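Local coordinates for protein 1-phosphatidylinositol 4,5-bisphosphate phosphodiesterase (Drosophila melanogaster, PDB 6IRB) that belongs to the phospholipase C-beta family and is modelled here as an elongated, almost wholly helical chain whose last helix folds back along the one before it, at residues D125-A128 and R129-K132; I182-K185 and Q186-M190; D64-N67 and D68-K72. The protein carries 2 engineered substitutions. All blocks are in the same frame, centred on the assembly; numbering follows the deposited sequence.

Contact 1 (D125-A128 and R129-K132); sequences DRHA and RDIK
The first torsion of Arg126 (chi1 -167°) sets its CG beside its own carbonyl carbon, and that of Asp130 (chi1 -67°) sets CG beside its backbone N, which lets the far end of the Arg126 chain swing back to the Asp130 carboxylate along helix 18-150. The result is an i to i+4 salt bridge across one helical turn, in the longer arm of an antiparallel helical hairpin. The Arg126 chain bends at chi3 and carries NH1 to 3.4 Å from OD2 of Asp130, where it also makes a weak hydrogen bond. OD1 of Asp130 lies 3.6 Å from the same NH1, but the guanidinium and carboxylate planes stand 68° apart, so the groups meet at a slant and do not dock flat with two paired bonds. The aliphatic part follows: CD of Arg126 comes within 3.9 Å of Asp130 OD2. Arg126 is exposed, and solvent probably competes for this pair. ND1 of His127 lies 4.3 Å from Asp130 OD2, near enough that the carboxylate would probably make protonation of the ring somewhat easier, though the charge itself is not seen. The buried His127 ring packs on Ala189 of helix 157-210, while Asp130 and Ile131 rest against Gln186 of that helix. On another flank, CG of Arg129 lies 4.0 Å from Asp125 O; the charged ends of Asp125 and Arg129 remain apart. Of the helix bonds beneath, those from Arg129 N to Asp125 O and Ile131 N to His127 O are long and weak, while Asp130 N donates to Arg126 O at 3.2 Å and Lys132 N to Ala128 O at 3.1 Å.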
loop_
_atom_site.group_PDB
_atom_site.type_symbol
_atom_site.label_atom_id
_atom_site.label_comp_id
_atom_site.label_asym_id
_atom_site.label_seq_id
_atom_site.Cartn_x
_atom_site.Cartn_y
_atom_site.Cartn_z
ATOM N N ASP A 125 0.270 -13.577 -46.014
ATOM C CA ASP A 125 -0.517 -14.743 -46.389
ATOM C C ASP A 125 -1.524 -14.394 -47.480
ATOM O O ASP A 125 -1.668 -15.141 -48.455
ATOM C CB ASP A 125 -1.197 -15.325 -45.152
ATOM C CG ASP A 125 -0.306 -16.323 -44.416
ATOM O OD1 ASP A 125 0.891 -16.016 -44.214
ATOM O OD2 ASP A 125 -0.796 -17.407 -44.041
ATOM N N ARG A 126 -2.214 -13.253 -47.350
ATOM C CA ARG A 126 -3.082 -12.802 -48.433
ATOM C C ARG A 126 -2.300 -12.577 -49.716
ATOM O O ARG A 126 -2.639 -13.139 -50.765
ATOM C CB ARG A 126 -3.827 -11.526 -48.064
ATOM C CG ARG A 126 -4.940 -11.300 -49.075
ATOM C CD ARG A 126 -5.332 -9.849 -49.251
ATOM N NE ARG A 126 -6.771 -9.713 -49.457
ATOM C CZ ARG A 126 -7.316 -9.195 -50.555
ATOM N NH1 ARG A 126 -6.540 -8.777 -51.551
ATOM N NH2 ARG A 126 -8.635 -9.109 -50.670
ATOM N N HIS A 127 -1.230 -11.775 -49.641
ATOM C CA HIS A 127 -0.493 -11.376 -50.838
ATOM C C HIS A 127 -0.161 -12.574 -51.718
ATOM O O HIS A 127 -0.179 -12.466 -52.948
ATOM C CB HIS A 127 0.802 -10.666 -50.442
ATOM C CG HIS A 127 0.635 -9.213 -50.139
ATOM N ND1 HIS A 127 -0.582 -8.571 -50.201
ATOM C CD2 HIS A 127 1.537 -8.275 -49.762
ATOM C CE1 HIS A 127 -0.423 -7.298 -49.879
ATOM N NE2 HIS A 127 0.854 -7.092 -49.607
ATOM N N ALA A 128 0.111 -13.727 -51.102
ATOM C CA ALA A 128 0.499 -14.908 -51.864
ATOM C C ALA A 128 -0.698 -15.515 -52.581
ATOM O O ALA A 128 -0.573 -15.983 -53.719
ATOM C CB ALA A 128 1.148 -15.941 -50.940
ATOM N N ARG A 129 -1.862 -15.511 -51.925
ATOM C CA ARG A 129 -3.101 -15.973 -52.547
ATOM C C ARG A 129 -3.386 -15.210 -53.829
ATOM O O ARG A 129 -3.741 -15.795 -54.858
ATOM C CB ARG A 129 -4.253 -15.777 -51.570
ATOM C CG ARG A 129 -4.509 -16.954 -50.677
ATOM C CD ARG A 129 -5.348 -16.519 -49.476
ATOM N NE ARG A 129 -5.028 -17.217 -48.227
ATOM C CZ ARG A 129 -4.922 -18.536 -48.060
ATOM N NH1 ARG A 129 -5.109 -19.384 -49.065
ATOM N NH2 ARG A 129 -4.624 -19.012 -46.857
ATOM N N ASP A 130 -3.261 -13.888 -53.767
ATOM C CA ASP A 130 -3.457 -13.044 -54.938
ATOM C C ASP A 130 -2.642 -13.544 -56.122
ATOM O O ASP A 130 -3.157 -13.664 -57.241
ATOM C CB ASP A 130 -3.099 -11.606 -54.584
ATOM C CG ASP A 130 -4.064 -11.015 -53.579
ATOM O OD1 ASP A 130 -5.243 -11.443 -53.582
ATOM O OD2 ASP A 130 -3.641 -10.142 -52.782
ATOM N N ILE A 131 -1.363 -13.842 -55.888
ATOM C CA ILE A 131 -0.496 -14.271 -56.980
ATOM C C ILE A 131 -0.905 -15.631 -57.524
ATOM O O ILE A 131 -0.973 -15.814 -58.742
ATOM C CB ILE A 131 0.968 -14.276 -56.512
ATOM C CG1 ILE A 131 1.273 -12.972 -55.759
ATOM C CG2 ILE A 131 1.897 -14.547 -57.675
ATOM C CD1 ILE A 131 2.752 -12.684 -55.557
ATOM N N LYS A 132 -1.218 -16.594 -56.656
ATOM C CA LYS A 132 -1.754 -17.854 -57.163
ATOM C C LYS A 132 -3.008 -17.578 -57.976
ATOM O O LYS A 132 -3.124 -18.012 -59.127
ATOM C CB LYS A 132 -2.047 -18.851 -56.049
ATOM C CG LYS A 132 -2.369 -20.212 -56.656
ATOM C CD LYS A 132 -3.850 -20.537 -56.699
ATOM C CE LYS A 132 -4.103 -21.630 -57.732
ATOM N NZ LYS A 132 -5.548 -21.873 -57.971
#

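Contact 2 (I182-K185 and Q186-M190); sequences IGVK and QGRAM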
loop_
_atom_site.group_PDB
_atom_site.type_symbol
_atom_site.label_atom_id
_atom_site.label_comp_id
_atom_site.label_asym_id
_atom_site.label_seq_id
_atom_site.Cartn_x
_atom_site.Cartn_y
_atom_site.Cartn_z
ATOM N N ILE A 182 1.019 -6.268 -59.779
ATOM C CA ILE A 182 0.765 -6.901 -58.485
ATOM C C ILE A 182 2.016 -6.884 -57.628
ATOM O O ILE A 182 1.935 -6.785 -56.397
ATOM C CB ILE A 182 0.225 -8.332 -58.642
ATOM C CG1 ILE A 182 -0.598 -8.693 -57.409
ATOM C CG2 ILE A 182 1.346 -9.361 -58.792
ATOM C CD1 ILE A 182 -1.774 -9.625 -57.682
ATOM N N GLY A 183 3.183 -7.055 -58.247
ATOM C CA GLY A 183 4.416 -6.873 -57.504
ATOM C C GLY A 183 4.429 -5.549 -56.770
ATOM O O GLY A 183 4.827 -5.468 -55.607
ATOM N N VAL A 184 3.889 -4.515 -57.408
ATOM C CA VAL A 184 4.065 -3.157 -56.921
ATOM C C VAL A 184 3.043 -2.834 -55.851
ATOM O O VAL A 184 3.399 -2.363 -54.765
ATOM C CB VAL A 184 3.986 -2.168 -58.098
ATOM C CG1 VAL A 184 3.729 -0.775 -57.585
ATOM C CG2 VAL A 184 5.254 -2.222 -58.931
ATOM N N LYS A 185 1.758 -3.050 -56.142
ATOM C CA LYS A 185 0.737 -2.794 -55.132
ATOM C C LYS A 185 1.042 -3.550 -53.840
ATOM O O LYS A 185 1.010 -2.973 -52.743
ATOM C CB LYS A 185 -0.636 -3.183 -55.671
ATOM C CG LYS A 185 -1.701 -3.255 -54.603
ATOM C CD LYS A 185 -3.061 -3.528 -55.222
ATOM C CE LYS A 185 -4.137 -3.808 -54.171
ATOM N NZ LYS A 185 -3.858 -5.065 -53.412
ATOM N N GLN A 186 1.376 -4.842 -53.964
ATOM C CA GLN A 186 1.757 -5.637 -52.800
ATOM C C GLN A 186 2.911 -5.005 -52.044
ATOM O O GLN A 186 2.904 -4.957 -50.806
ATOM C CB GLN A 186 2.057 -7.071 -53.226
ATOM C CG GLN A 186 0.757 -7.773 -53.631
ATOM C CD GLN A 186 0.876 -9.271 -53.801
ATOM O OE1 GLN A 186 1.927 -9.867 -53.550
ATOM N NE2 GLN A 186 -0.229 -9.900 -54.193
ATOM N N GLY A 187 3.890 -4.471 -52.762
ATOM C CA GLY A 187 4.982 -3.816 -52.070
ATOM C C GLY A 187 4.492 -2.546 -51.406
ATOM O O GLY A 187 4.847 -2.255 -50.262
ATOM N N ARG A 188 3.633 -1.795 -52.101
ATOM C CA ARG A 188 3.060 -0.585 -51.528
ATOM C C ARG A 188 2.210 -0.928 -50.316
ATOM O O ARG A 188 2.306 -0.282 -49.264
ATOM C CB ARG A 188 2.223 0.128 -52.584
ATOM C CG ARG A 188 2.898 1.351 -53.128
ATOM C CD ARG A 188 3.436 1.067 -54.510
ATOM N NE ARG A 188 4.249 2.168 -55.006
ATOM C CZ ARG A 188 3.801 3.117 -55.817
ATOM N NH1 ARG A 188 2.538 3.088 -56.230
ATOM N NH2 ARG A 188 4.617 4.086 -56.218
ATOM N N ALA A 189 1.382 -1.964 -50.444
ATOM C CA ALA A 189 0.532 -2.362 -49.335
ATOM C C ALA A 189 1.367 -2.732 -48.123
ATOM O O ALA A 189 1.059 -2.324 -46.993
ATOM C CB ALA A 189 -0.353 -3.536 -49.751
HETATM N N MSE A 190 2.434 -3.492 -48.341
HETATM C CA MSE A 190 3.278 -3.889 -47.245
HETATM C C MSE A 190 3.936 -2.691 -46.565
HETATM O O MSE A 190 3.905 -2.572 -45.343
HETATM C CB MSE A 190 4.330 -4.870 -47.706
HETATM C CG MSE A 190 5.036 -5.468 -46.529
HETATM SE SE MSE A 190 3.679 -6.059 -45.231
HETATM C CE MSE A 190 3.026 -7.723 -46.055
#
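Helix 157-210 is the returning arm of the antiparallel hairpin, and on its inner side Ile182 and Gln186, one turn apart, lie side by side and point the same way. Gln186 CG stands beside its backbone N (chi1 -70°), and the chain is extended beyond it, which stretches the amide alongside the isoleucine. NE2 of Gln186 passes 3.5 Å from CG1 of Ile182 and 3.8 Å from CD1, contacts of van der Waals kind. The polar partner of that NE2 is across the hairpin: it donates to the main-chain O of His127 on helix 18-150. Farther along, the selenomethionine Met190 touches Leu123 of the same helix. Away from this seam a second i to i+4 pair forms at the surface. There the Arg188 chain bends at chi2 and lays CD 3.6 Å from CG1 of Val184, with NE at 3.9 Å from the same methyl. Beneath both pairs the helix bonds continue, Gln186 N to Ile182 O at 3.2 Å and Gly187 N to Gly183 O at 3.2 Å. The chemistry thus divides by side: the buried amide spends an N-H on a neighbouring backbone carbonyl while its flank rests on hydrocarbon, whereas Arg188 lays its CD methylene on the valine methyl with its guanidinium in an exposed setting.

Contact 3 (D64-N67 and D68-K72); sequences DIRN and DANIK
Asn70 folds back over the turn that precedes it, and its side chain meets the carbonyl oxygens of Asn67 and Arg66 in succession. CB lies 3.5 Å from Asn67 O. With chi1 at -75° the next atom, CG, sits beside the backbone N and 3.7 Å from Arg66 O. At the tip, OD1 of Asn70 stands 3.4 Å from Arg66 O; both are acceptors, so as modelled this is an approach without a hydrogen bond, and at this resolution the O and N of a terminal amide are hard to tell apart. The same carbonyl is engaged by the backbone, since Asn70 N donates to Arg66 O at 3.0 Å. The Arg66 side chain turns to its sequence neighbour. It grips Asn67 side-on, NE donating to OD1 of Asn67 at 2.6 Å and NH2 of Arg66 donating to that same OD1, also at 2.6 Å. Asn67 CG lies at the guanidinium edge, in its plane. NE comes in nearly in line with the amide C=O, while NH2 uses a lone pair in the carbonyl plane, and two donors on one oxygen should restrict rotation of the amide. NH1 of Arg66 has a further, long and weak ion pair with Asp63. Farther on, CG2 of Ile71 packs 3.5 Å from Asn67 O. Here the backbone pattern is mixed: Ile71 N makes only a weak bond to Asn67 O and donates at 3.1 Å to Asp68 O, which also accepts from Lys72 N. A polar turn in which an arginine holds the neighbouring asparagine, with nearly every residue exposed, is in keeping with a solvent-facing turn of helix 18-150, where no second helix of the chain lies alongside.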
loop_
_atom_site.group_PDB
_atom_site.type_symbol
_atom_site.label_atom_id
_atom_site.label_comp_id
_atom_site.label_asym_id
_atom_site.label_seq_id
_atom_site.Cartn_x
_atom_site.Cartn_y
_atom_site.Cartn_z
ATOM N N ASP A 64 2.905 3.897 42.535
ATOM C CA ASP A 64 1.699 4.189 41.775
ATOM C C ASP A 64 1.973 5.079 40.566
ATOM O O ASP A 64 1.595 4.741 39.437
ATOM C CB ASP A 64 0.686 4.855 42.702
ATOM C CG ASP A 64 -0.420 5.538 41.946
ATOM O OD1 ASP A 64 -0.332 6.771 41.769
ATOM O OD2 ASP A 64 -1.364 4.851 41.516
ATOM N N ILE A 65 2.642 6.213 40.772
ATOM C CA ILE A 65 2.977 7.065 39.635
ATOM C C ILE A 65 3.980 6.377 38.714
ATOM O O ILE A 65 3.927 6.549 37.489
ATOM C CB ILE A 65 3.459 8.439 40.132
ATOM C CG1 ILE A 65 2.243 9.338 40.393
ATOM C CG2 ILE A 65 4.391 9.089 39.129
ATOM C CD1 ILE A 65 2.576 10.792 40.638
ATOM N N ARG A 66 4.881 5.566 39.278
ATOM C CA ARG A 66 5.798 4.775 38.459
ATOM C C ARG A 66 5.040 3.864 37.504
ATOM O O ARG A 66 5.440 3.691 36.347
ATOM C CB ARG A 66 6.724 3.951 39.348
ATOM C CG ARG A 66 7.203 2.668 38.690
ATOM C CD ARG A 66 7.418 1.569 39.715
ATOM N NE ARG A 66 6.215 0.768 39.932
ATOM C CZ ARG A 66 6.180 -0.356 40.645
ATOM N NH1 ARG A 66 7.287 -0.828 41.208
ATOM N NH2 ARG A 66 5.035 -1.013 40.794
ATOM N N ASN A 67 3.965 3.244 37.981
ATOM C CA ASN A 67 3.178 2.373 37.117
ATOM C C ASN A 67 2.614 3.138 35.925
ATOM O O ASN A 67 2.635 2.635 34.795
ATOM C CB ASN A 67 2.077 1.715 37.933
ATOM C CG ASN A 67 2.622 0.646 38.849
ATOM O OD1 ASN A 67 3.835 0.542 39.033
ATOM N ND2 ASN A 67 1.736 -0.159 39.425
ATOM N N ASP A 68 2.071 4.338 36.158
ATOM C CA ASP A 68 1.685 5.202 35.044
ATOM C C ASP A 68 2.850 5.444 34.096
ATOM O O ASP A 68 2.674 5.462 32.872
ATOM C CB ASP A 68 1.142 6.536 35.558
ATOM C CG ASP A 68 0.057 7.105 34.659
ATOM O OD1 ASP A 68 0.224 8.250 34.182
ATOM O OD2 ASP A 68 -0.947 6.405 34.403
ATOM N N ALA A 69 4.046 5.664 34.645
ATOM C CA ALA A 69 5.217 5.881 33.802
ATOM C C ALA A 69 5.480 4.685 32.896
ATOM O O ALA A 69 5.950 4.850 31.766
ATOM C CB ALA A 69 6.445 6.183 34.661
ATOM N N ASN A 70 5.180 3.478 33.370
ATOM C CA ASN A 70 5.400 2.294 32.560
ATOM C C ASN A 70 4.318 2.062 31.514
ATOM O O ASN A 70 4.542 1.272 30.591
ATOM C CB ASN A 70 5.489 1.075 33.479
ATOM C CG ASN A 70 6.809 0.999 34.210
ATOM O OD1 ASN A 70 7.553 1.976 34.273
ATOM N ND2 ASN A 70 7.094 -0.154 34.797
ATOM N N ILE A 71 3.164 2.724 31.603
ATOM C CA ILE A 71 2.212 2.602 30.507
ATOM C C ILE A 71 2.606 3.536 29.374
ATOM O O ILE A 71 2.705 3.111 28.217
ATOM C CB ILE A 71 0.753 2.807 30.967
ATOM C CG1 ILE A 71 0.419 4.256 31.314
ATOM C CG2 ILE A 71 0.461 1.908 32.148
ATOM C CD1 ILE A 71 -0.369 4.960 30.224
ATOM N N LYS A 72 2.810 4.825 29.678
ATOM C CA LYS A 72 3.305 5.735 28.654
ATOM C C LYS A 72 4.569 5.169 28.017
ATOM O O LYS A 72 4.705 5.170 26.791
ATOM C CB LYS A 72 3.529 7.152 29.211
ATOM C CG LYS A 72 4.757 7.399 30.087
ATOM C CD LYS A 72 4.983 8.914 30.283
ATOM C CE LYS A 72 6.467 9.277 30.456
ATOM N NZ LYS A 72 6.752 10.744 30.325
#

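How the contacts relate
Contact 3 comes first along the chain, then contact 1, then contact 2. Contacts 3 and 1 both lie on helix 18-150, yet their centres are 90 Å apart, on opposite sides of the chain's centre; contacts 2 and 3 are separated by about 73 Å between nearest atoms. Contact 2 belongs to helix 157-210, which follows a short connection and runs back antiparallel, so contacts 1 and 2, far apart in sequence, have centres only 11 Å apart and touch. They form one level of the hairpin seam, whereas contact 3 lies on the long helix beyond its paired part. The chain thus combines an extended single-helix rod with a two-helix end.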